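PDB 4JJA: conserved hypothetical exported protein from Bacteroides fragilis, which is of uncharacterised function but probably acts as an exo-beta-N-acetylmuramidase on peptidoglycan. Local coordinates for residues D318-P323 / R335-E339. Residues are numbered along the deposited sequence; the frame is centred on the assembly and turned at random.
Sequences DRFFRP and RKMIE
Arg335 reaches from helix 333-339 to the loop 318-323 and forms a salt bridge with Asp318, NH1 lying 2.9 Å from OD1 in a nearly straight bond (161°). The acceptor oxygen lies in the guanidinium plane, whereas the nitrogen meets OD1 from above the carboxylate plane. At its other end the guanidinium makes a weak hydrogen bond, NH2 to the backbone O of Arg322 (3.0 Å), and NH2 also pairs with Glu326 in a second salt bridge. A bend at chi3 (-65°) turns the otherwise extended Arg335 chain, laying one face of the guanidinium over CB of Phe321, with NH1 3.4 Å from that carbon. Asp318 OD1 also approaches Glu339 OE2 to 2.5 Å, the two carboxylates being turned 80° apart; so close an approach of two acids may mean that one of them carries a proton.

Closer to the helix backbone, CG of Arg335 sits over a face of the Phe321 ring in a CH-pi contact, 4.2 Å from the centroid. Ile338 meets the rim of the same ring, its CG2 3.9 Å from CZ and close to the ring plane. Phe325 and Tyr311 also pack on Phe321, and Tyr311 and Leu307 extend the apolar contact of Ile338. Within the C-terminal NamZ family region, the contact thus joins the loop between helices 305-314 and 325-329 to helix 333-339, with Ile347 of helix 344-350 also packing on Ile338.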
loop_
_atom_site.group_PDB
_atom_site.type_symbol
_atom_site.label_atom_id
_atom_site.label_comp_id
_atom_site.label_asym_id
_atom_site.label_seq_id
_atom_site.Cartn_x
_atom_site.Cartn_y
_atom_site.Cartn_z
ATOM N N ASP A 318 -13.721 -25.098 -5.906
ATOM C CA ASP A 318 -12.538 -24.676 -5.173
ATOM C C ASP A 318 -11.405 -24.202 -6.082
ATOM O O ASP A 318 -10.553 -23.441 -5.639
ATOM C CB ASP A 318 -12.091 -25.783 -4.243
ATOM C CG ASP A 318 -10.950 -25.398 -3.330
ATOM O OD1 ASP A 318 -11.090 -24.512 -2.466
ATOM O OD2 ASP A 318 -9.883 -26.038 -3.480
ATOM N N ARG A 319 -11.425 -24.582 -7.368
ATOM C CA ARG A 319 -10.429 -24.115 -8.324
ATOM C C ARG A 319 -10.511 -22.625 -8.606
ATOM O O ARG A 319 -9.577 -22.039 -9.129
ATOM C CB ARG A 319 -10.505 -24.920 -9.641
ATOM C CG ARG A 319 -10.341 -26.373 -9.492
ATOM C CD ARG A 319 -9.111 -26.707 -8.655
ATOM N NE ARG A 319 -8.907 -28.173 -8.542
ATOM C CZ ARG A 319 -8.129 -28.889 -9.331
ATOM N NH1 ARG A 319 -7.420 -28.318 -10.293
ATOM N NH2 ARG A 319 -8.030 -30.221 -9.126
ATOM N N PHE A 320 -11.627 -22.009 -8.243
ATOM C CA PHE A 320 -11.752 -20.541 -8.292
ATOM C C PHE A 320 -10.707 -19.828 -7.443
ATOM O O PHE A 320 -10.295 -18.711 -7.745
ATOM C CB PHE A 320 -13.160 -20.187 -7.808
ATOM C CG PHE A 320 -13.428 -18.713 -7.732
ATOM C CD1 PHE A 320 -13.863 -17.991 -8.857
ATOM C CD2 PHE A 320 -13.319 -18.064 -6.534
ATOM C CE1 PHE A 320 -14.131 -16.649 -8.753
ATOM C CE2 PHE A 320 -13.615 -16.734 -6.451
ATOM C CZ PHE A 320 -14.018 -16.053 -7.557
ATOM N N PHE A 321 -10.332 -20.436 -6.332
ATOM C CA PHE A 321 -9.401 -19.814 -5.376
ATOM C C PHE A 321 -8.019 -20.354 -5.629
ATOM O O PHE A 321 -7.778 -21.530 -5.419
ATOM C CB PHE A 321 -9.791 -20.052 -3.913
ATOM C CG PHE A 321 -11.122 -19.485 -3.541
ATOM C CD1 PHE A 321 -11.271 -18.175 -3.230
ATOM C CD2 PHE A 321 -12.260 -20.321 -3.484
ATOM C CE1 PHE A 321 -12.532 -17.665 -2.890
ATOM C CE2 PHE A 321 -13.489 -19.836 -3.137
ATOM C CZ PHE A 321 -13.631 -18.500 -2.824
ATOM N N ARG A 322 -7.108 -19.501 -6.056
ATOM C CA ARG A 322 -5.703 -19.852 -6.206
ATOM C C ARG A 322 -5.179 -20.327 -4.856
ATOM O O ARG A 322 -5.657 -19.877 -3.816
ATOM C CB ARG A 322 -4.922 -18.622 -6.632
ATOM C CG ARG A 322 -5.241 -18.252 -8.088
ATOM C CD ARG A 322 -4.684 -16.983 -8.557
ATOM N NE ARG A 322 -4.710 -16.882 -10.010
ATOM C CZ ARG A 322 -4.323 -15.809 -10.701
ATOM N NH1 ARG A 322 -3.988 -14.680 -10.056
ATOM N NH2 ARG A 322 -4.351 -15.861 -12.042
ATOM N N PRO A 323 -4.109 -21.151 -4.828
ATOM C CA PRO A 323 -3.546 -21.560 -3.553
ATOM C C PRO A 323 -3.246 -20.367 -2.629
ATOM O O PRO A 323 -3.446 -20.437 -1.401
ATOM C CB PRO A 323 -2.308 -22.314 -3.977
ATOM C CG PRO A 323 -2.706 -22.940 -5.272
ATOM C CD PRO A 323 -3.520 -21.875 -5.973
ATOM N N ARG A 335 -12.280 -18.629 2.321
ATOM C CA ARG A 335 -12.559 -19.609 1.298
ATOM C C ARG A 335 -13.609 -20.614 1.765
ATOM O O ARG A 335 -14.556 -20.953 1.020
ATOM C CB ARG A 335 -11.273 -20.354 1.006
ATOM C CG ARG A 335 -11.386 -21.512 0.049
ATOM C CD ARG A 335 -10.182 -22.414 0.090
ATOM N NE ARG A 335 -8.956 -21.753 -0.364
ATOM C CZ ARG A 335 -8.290 -22.016 -1.495
ATOM N NH1 ARG A 335 -8.727 -22.898 -2.377
ATOM N NH2 ARG A 335 -7.149 -21.376 -1.720
ATOM N N LYS A 336 -13.414 -21.136 2.967
ATOM C CA LYS A 336 -14.296 -22.200 3.455
ATOM C C LYS A 336 -15.748 -21.720 3.575
ATOM O O LYS A 336 -16.694 -22.423 3.202
ATOM C CB LYS A 336 -13.823 -22.705 4.808
ATOM C CG LYS A 336 -12.500 -23.462 4.765
ATOM C CD LYS A 336 -12.075 -23.887 6.209
ATOM C CE LYS A 336 -10.679 -24.453 6.341
ATOM N NZ LYS A 336 -10.396 -24.780 7.790
HETATM N N MSE A 337 -15.930 -20.522 4.097
HETATM C CA MSE A 337 -17.280 -19.965 4.265
HETATM C C MSE A 337 -17.937 -19.610 2.947
HETATM O O MSE A 337 -19.126 -19.850 2.767
HETATM C CB MSE A 337 -17.235 -18.775 5.194
HETATM C CG MSE A 337 -16.922 -19.122 6.636
HETATM SE SE MSE A 337 -16.858 -17.621 7.817
HETATM C CE MSE A 337 -18.772 -17.300 8.057
ATOM N N ILE A 338 -17.157 -19.101 1.987
ATOM C CA ILE A 338 -17.737 -18.852 0.664
ATOM C C ILE A 338 -18.231 -20.168 0.070
ATOM O O ILE A 338 -19.347 -20.271 -0.443
ATOM C CB ILE A 338 -16.781 -18.146 -0.280
ATOM C CG1 ILE A 338 -16.496 -16.719 0.240
ATOM C CG2 ILE A 338 -17.353 -18.120 -1.707
ATOM C CD1 ILE A 338 -15.470 -15.910 -0.516
ATOM N N GLU A 339 -17.377 -21.180 0.114
ATOM C CA GLU A 339 -17.716 -22.464 -0.476
ATOM C C GLU A 339 -18.870 -23.120 0.263
ATOM O O GLU A 339 -19.603 -23.910 -0.309
ATOM C CB GLU A 339 -16.484 -23.366 -0.435
ATOM C CG GLU A 339 -15.452 -22.908 -1.442
ATOM C CD GLU A 339 -14.156 -23.671 -1.450
ATOM O OE1 GLU A 339 -13.923 -24.558 -0.598
ATOM O OE2 GLU A 339 -13.297 -23.331 -2.310
#